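Local coordinates for hypothetical bacterial 6-phosphogluconolactonase (PDB 3SCY), which is a seven-bladed beta-propeller that probably hydrolyses a sugar lactone such as 6-phosphogluconolactone, at residues A323-N328 with V351-C356; V18-S23 with A50-L55. All coordinates share one frame; numbering follows the deposited sequence.

How the contacts relate
Contacts 1 and 2 are both partly buried and sit where the chain passes between neighbouring propeller blades. In each, the end of a blade's second strand meets a connector that leads from an outer strand to the first strand of the following blade. They share a blade: 354-360, entered in contact 1, pairs with 13-20, used by contact 2. Val355 and Cys356 form a classic beta bulge facing Gly19. Buried area is nearly equal, yet the chemistry differs. Contact 1 sets aliphatic packing beside backbone N-H bonds to Asn328, its partly exposed salt bridges each joining neighbours in one segment; contact 2 has reciprocal threonine-asparagine bonds beside a tyrosine ring, with glycine and proline packed more deeply.

Contact 1: residues A323-N328 with V351-C356; sequences ACRDTN and VDKPVC
Arg325 passes its aliphatic stem slantwise over Val355 CG1. CB lies beside that methyl and the Pro354 carbonyl; Arg325 CG comes closer, 3.7 Å from Val355 CG1, and CD stays next to the same methyl. The chain bends at chi3 (71°), turning the guanidinium back to its own neighbour: Arg325 NE lies 2.8 Å from Asp326 OD1 and NH2 reaches the same oxygen, a side-on salt bridge that fixes the head group's rotation. Arginine suits a partly exposed edge, giving methylenes to the packing and charge to the solvent-facing side. This is a blade junction of the seven-bladed propeller: 323-328 turns from strand 319-324 to 329-335, while 351-356 leads into strand 354-360, which completes the blade begun by strand 13-20. Asn328 ties turn to connector, its OD1 accepting Lys353 N at 3.0 Å and its backbone O accepting Val351 N. Asn328 OD1 also lies 3.2 Å from Asp352 OD1, two acceptors with no bond between them; Lys353 NZ forms a salt bridge to Asp352 OD2 (3.1 Å). Deeper in, Pro354, with no N-H to satisfy, sets its CD against Cys324 O and its CB 4.0 Å from the small Ala323 CB.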
loop_
_atom_site.group_PDB
_atom_site.type_symbol
_atom_site.label_atom_id
_atom_site.label_comp_id
_atom_site.label_asym_id
_atom_site.label_seq_id
_atom_site.Cartn_x
_atom_site.Cartn_y
_atom_site.Cartn_z
ATOM N N ALA A 323 -2.342 9.356 -7.244
ATOM C CA ALA A 323 -1.061 9.419 -7.941
ATOM C C ALA A 323 -1.262 8.856 -9.343
ATOM O O ALA A 323 -1.662 7.694 -9.484
ATOM C CB ALA A 323 -0.018 8.606 -7.182
ATOM N N CYS A 324 -1.015 9.670 -10.379
ATOM C CA CYS A 324 -1.205 9.228 -11.764
ATOM C C CYS A 324 0.176 9.127 -12.381
ATOM O O CYS A 324 0.771 10.146 -12.738
ATOM C CB CYS A 324 -2.111 10.190 -12.520
ATOM S SG CYS A 324 -3.748 10.389 -11.782
ATOM N N ARG A 325 0.709 7.909 -12.442
ATOM C CA ARG A 325 2.077 7.663 -12.877
ATOM C C ARG A 325 2.347 8.212 -14.273
ATOM O O ARG A 325 3.399 8.816 -14.480
ATOM C CB ARG A 325 2.379 6.173 -12.859
ATOM C CG ARG A 325 3.865 5.833 -13.116
ATOM C CD ARG A 325 4.035 4.380 -13.491
ATOM N NE ARG A 325 3.514 4.084 -14.824
ATOM C CZ ARG A 325 3.541 2.891 -15.411
ATOM N NH1 ARG A 325 4.080 1.849 -14.791
ATOM N NH2 ARG A 325 3.022 2.732 -16.621
ATOM N N ASP A 326 1.423 7.982 -15.224
ATOM C CA ASP A 326 1.696 8.355 -16.598
ATOM C C ASP A 326 1.387 9.813 -16.936
ATOM O O ASP A 326 1.912 10.326 -17.928
ATOM C CB ASP A 326 0.973 7.399 -17.539
ATOM C CG ASP A 326 1.495 5.967 -17.453
ATOM O OD1 ASP A 326 2.582 5.757 -16.864
ATOM O OD2 ASP A 326 0.851 5.070 -18.010
ATOM N N THR A 327 0.584 10.494 -16.111
ATOM C CA THR A 327 0.246 11.905 -16.339
ATOM C C THR A 327 1.200 12.782 -15.511
ATOM O O THR A 327 1.180 14.009 -15.609
ATOM C CB THR A 327 -1.240 12.134 -16.004
ATOM O OG1 THR A 327 -2.000 11.175 -16.743
ATOM C CG2 THR A 327 -1.724 13.531 -16.406
ATOM N N ASN A 328 2.034 12.149 -14.674
ATOM C CA ASN A 328 3.022 12.822 -13.836
ATOM C C ASN A 328 2.367 13.869 -12.939
ATOM O O ASN A 328 2.843 15.007 -12.841
ATOM C CB ASN A 328 4.145 13.455 -14.709
ATOM C CG ASN A 328 4.896 12.426 -15.504
ATOM O OD1 ASN A 328 5.218 11.336 -15.005
ATOM N ND2 ASN A 328 5.100 12.713 -16.783
ATOM N N VAL A 351 4.634 15.893 -10.263
ATOM C CA VAL A 351 5.654 14.935 -9.779
ATOM C C VAL A 351 5.907 13.945 -10.904
ATOM O O VAL A 351 4.936 13.470 -11.475
ATOM C CB VAL A 351 5.257 14.169 -8.469
ATOM C CG1 VAL A 351 6.398 13.286 -7.971
ATOM C CG2 VAL A 351 4.795 15.095 -7.358
ATOM N N ASP A 352 7.168 13.575 -11.204
ATOM C CA ASP A 352 7.379 12.574 -12.251
ATOM C C ASP A 352 7.142 11.179 -11.689
ATOM O O ASP A 352 7.682 10.830 -10.628
ATOM C CB ASP A 352 8.779 12.658 -12.899
ATOM C CG ASP A 352 8.837 12.109 -14.326
ATOM O OD1 ASP A 352 8.135 12.660 -15.206
ATOM O OD2 ASP A 352 9.602 11.144 -14.568
ATOM N N LYS A 353 6.285 10.405 -12.382
ATOM C CA LYS A 353 5.976 8.995 -12.090
ATOM C C LYS A 353 5.639 8.742 -10.605
ATOM O O LYS A 353 6.241 7.847 -9.996
ATOM C CB LYS A 353 7.127 8.080 -12.551
ATOM C CG LYS A 353 7.425 8.239 -14.036
ATOM C CD LYS A 353 8.347 7.166 -14.571
ATOM C CE LYS A 353 8.571 7.342 -16.065
ATOM N NZ LYS A 353 9.206 8.640 -16.394
ATOM N N PRO A 354 4.662 9.489 -10.017
ATOM C CA PRO A 354 4.293 9.232 -8.620
ATOM C C PRO A 354 3.542 7.927 -8.502
ATOM O O PRO A 354 2.628 7.671 -9.319
ATOM C CB PRO A 354 3.406 10.420 -8.249
ATOM C CG PRO A 354 2.739 10.809 -9.575
ATOM C CD PRO A 354 3.822 10.557 -10.619
ATOM N N VAL A 355 3.930 7.093 -7.516
ATOM C CA VAL A 355 3.294 5.777 -7.347
ATOM C C VAL A 355 3.025 5.416 -5.879
ATOM O O VAL A 355 2.573 4.304 -5.625
ATOM C CB VAL A 355 4.117 4.642 -8.053
ATOM C CG1 VAL A 355 4.102 4.789 -9.581
ATOM C CG2 VAL A 355 5.563 4.580 -7.551
ATOM N N CYS A 356 3.305 6.306 -4.906
ATOM C CA CYS A 356 3.012 5.966 -3.517
ATOM C C CYS A 356 2.810 7.224 -2.745
ATOM O O CYS A 356 3.679 8.077 -2.783
ATOM C CB CYS A 356 4.107 5.115 -2.896
ATOM S SG CYS A 356 3.713 4.579 -1.211
HETATM O O HOH W 1 0.430 5.814 -9.542
#

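Contact 2: residues V18-S23 with A50-L55; sequences VGTYTS and ANPSYL
Thr22 and Asn51 hold each other by two reciprocal bonds, each running from backbone to side chain. Thr22 N gives its hydrogen to Asn51 OD1 at 2.9 Å (171° at the hydrogen), approaching nearly end-on to the amide carbonyl, and Asn51 N donates to Thr22 OG1, also at 2.9 Å. The Thr22 torsion (chi1 53°) sets OG1 between the backbone N and the carbonyl carbon, where it faces Asn51 N, with the methyl turned toward Pro52 CD. A water donates a further bond to Asn51 OD1. The amide also meets the Tyr21 ring at its edge, Tyr21 CD1 lying 3.6 Å from Asn51 OD1 with the two planes 73° apart; farther along the ring, CE1 touches Ser53 CB.

The segment 50-55 is the crossing between blades of the propeller, leaving outer strand 41-48 for strand 55-57 of the next blade. Asn51 takes a left-handed backbone conformation, which asparagine tolerates well, and Pro52 centres an inverse gamma turn. The turn brings Pro52 O to within 3.1 Å of Gly19 CA, a closeness that suits a residue without a side chain, while Leu55 CD2 packs on the same glycine. Pro52 CD rests 3.2 Å from Thr20 O.

Behind this shell stands Glu69: its OE1 bonds to both Tyr21 OH and Ser53 OG, and its backbone O takes Asn51 ND2, orienting the amide. An unidentified molecule, probably from the crystallisation liquor, lies close to the Tyr21 side chain and may mark a pocket.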
loop_
_atom_site.group_PDB
_atom_site.type_symbol
_atom_site.label_atom_id
_atom_site.label_comp_id
_atom_site.label_asym_id
_atom_site.label_seq_id
_atom_site.Cartn_x
_atom_site.Cartn_y
_atom_site.Cartn_z
ATOM N N VAL A 18 5.921 11.166 -1.109
ATOM C CA VAL A 18 5.591 10.684 -2.440
ATOM C C VAL A 18 6.724 9.822 -2.962
ATOM O O VAL A 18 7.828 10.332 -3.178
ATOM C CB VAL A 18 5.301 11.840 -3.419
ATOM C CG1 VAL A 18 4.966 11.303 -4.817
ATOM C CG2 VAL A 18 4.173 12.729 -2.884
ATOM N N GLY A 19 6.424 8.546 -3.178
ATOM C CA GLY A 19 7.340 7.602 -3.814
ATOM C C GLY A 19 7.099 7.635 -5.319
ATOM O O GLY A 19 5.991 7.933 -5.784
ATOM N N THR A 20 8.142 7.330 -6.089
ATOM C CA THR A 20 8.138 7.370 -7.553
ATOM C C THR A 20 8.978 6.288 -8.188
ATOM O O THR A 20 9.714 5.581 -7.505
ATOM C CB THR A 20 8.783 8.709 -8.004
ATOM O OG1 THR A 20 10.194 8.692 -7.707
ATOM C CG2 THR A 20 8.111 9.955 -7.390
ATOM N N TYR A 21 8.900 6.198 -9.521
ATOM C CA TYR A 21 9.872 5.443 -10.309
ATOM C C TYR A 21 10.870 6.468 -10.817
ATOM O O TYR A 21 10.481 7.582 -11.186
ATOM C CB TYR A 21 9.219 4.663 -11.439
ATOM C CG TYR A 21 8.539 3.408 -10.947
ATOM C CD1 TYR A 21 9.277 2.349 -10.431
ATOM C CD2 TYR A 21 7.155 3.293 -10.960
ATOM C CE1 TYR A 21 8.655 1.184 -9.987
ATOM C CE2 TYR A 21 6.522 2.129 -10.533
ATOM C CZ TYR A 21 7.274 1.086 -10.023
ATOM O OH TYR A 21 6.631 -0.047 -9.571
ATOM N N THR A 22 12.165 6.125 -10.790
ATOM C CA THR A 22 13.205 7.082 -11.139
ATOM C C THR A 22 13.836 6.837 -12.531
ATOM O O THR A 22 14.906 7.387 -12.779
ATOM C CB THR A 22 14.276 7.084 -10.037
ATOM O OG1 THR A 22 14.738 5.748 -9.798
ATOM C CG2 THR A 22 13.751 7.661 -8.734
ATOM N N SER A 23 13.151 6.090 -13.446
ATOM C CA SER A 23 13.637 5.844 -14.828
ATOM C C SER A 23 13.632 7.125 -15.658
ATOM O O SER A 23 14.294 7.179 -16.695
ATOM C CB SER A 23 12.802 4.778 -15.538
ATOM O OG SER A 23 11.406 4.964 -15.352
ATOM N N ALA A 50 16.802 5.504 -5.469
ATOM C CA ALA A 50 16.420 4.796 -6.687
ATOM C C ALA A 50 15.158 3.969 -6.516
ATOM O O ALA A 50 15.031 3.228 -5.543
ATOM C CB ALA A 50 17.563 3.915 -7.127
ATOM N N ASN A 51 14.192 4.139 -7.462
ATOM C CA ASN A 51 12.903 3.441 -7.517
ATOM C C ASN A 51 12.258 3.216 -6.128
ATOM O O ASN A 51 11.930 2.074 -5.771
ATOM C CB ASN A 51 13.008 2.115 -8.252
ATOM C CG ASN A 51 13.149 2.296 -9.730
ATOM O OD1 ASN A 51 12.785 3.328 -10.284
ATOM N ND2 ASN A 51 13.857 1.373 -10.354
ATOM N N PRO A 52 12.017 4.302 -5.364
ATOM C CA PRO A 52 11.300 4.155 -4.085
ATOM C C PRO A 52 9.781 4.067 -4.351
ATOM O O PRO A 52 9.018 5.007 -4.078
ATOM C CB PRO A 52 11.700 5.427 -3.340
ATOM C CG PRO A 52 11.837 6.461 -4.422
ATOM C CD PRO A 52 12.330 5.726 -5.650
ATOM N N SER A 53 9.355 2.947 -4.983
ATOM C CA SER A 53 7.968 2.839 -5.451
ATOM C C SER A 53 6.936 2.615 -4.338
ATOM O O SER A 53 5.729 2.745 -4.572
ATOM C CB SER A 53 7.840 1.754 -6.499
ATOM O OG SER A 53 8.105 0.513 -5.877
ATOM N N TYR A 54 7.405 2.271 -3.156
ATOM C CA TYR A 54 6.556 2.128 -1.991
ATOM C C TYR A 54 7.371 2.533 -0.795
ATOM O O TYR A 54 8.565 2.227 -0.711
ATOM C CB TYR A 54 5.982 0.684 -1.830
ATOM C CG TYR A 54 4.611 0.704 -1.195
ATOM C CD1 TYR A 54 3.470 0.909 -1.971
ATOM C CD2 TYR A 54 4.460 0.654 0.192
ATOM C CE1 TYR A 54 2.217 1.081 -1.386
ATOM C CE2 TYR A 54 3.198 0.802 0.786
ATOM C CZ TYR A 54 2.086 1.016 -0.014
ATOM O OH TYR A 54 0.822 1.186 0.523
ATOM N N LEU A 55 6.733 3.211 0.124
ATOM C CA LEU A 55 7.391 3.655 1.338
ATOM C C LEU A 55 6.379 3.755 2.461
ATOM O O LEU A 55 5.168 3.840 2.236
ATOM C CB LEU A 55 8.111 5.015 1.124
ATOM C CG LEU A 55 7.309 6.161 0.485
ATOM C CD1 LEU A 55 6.404 6.832 1.484
ATOM C CD2 LEU A 55 8.246 7.235 -0.028
HETATM O O HOH W 2 12.321 3.303 -12.866
#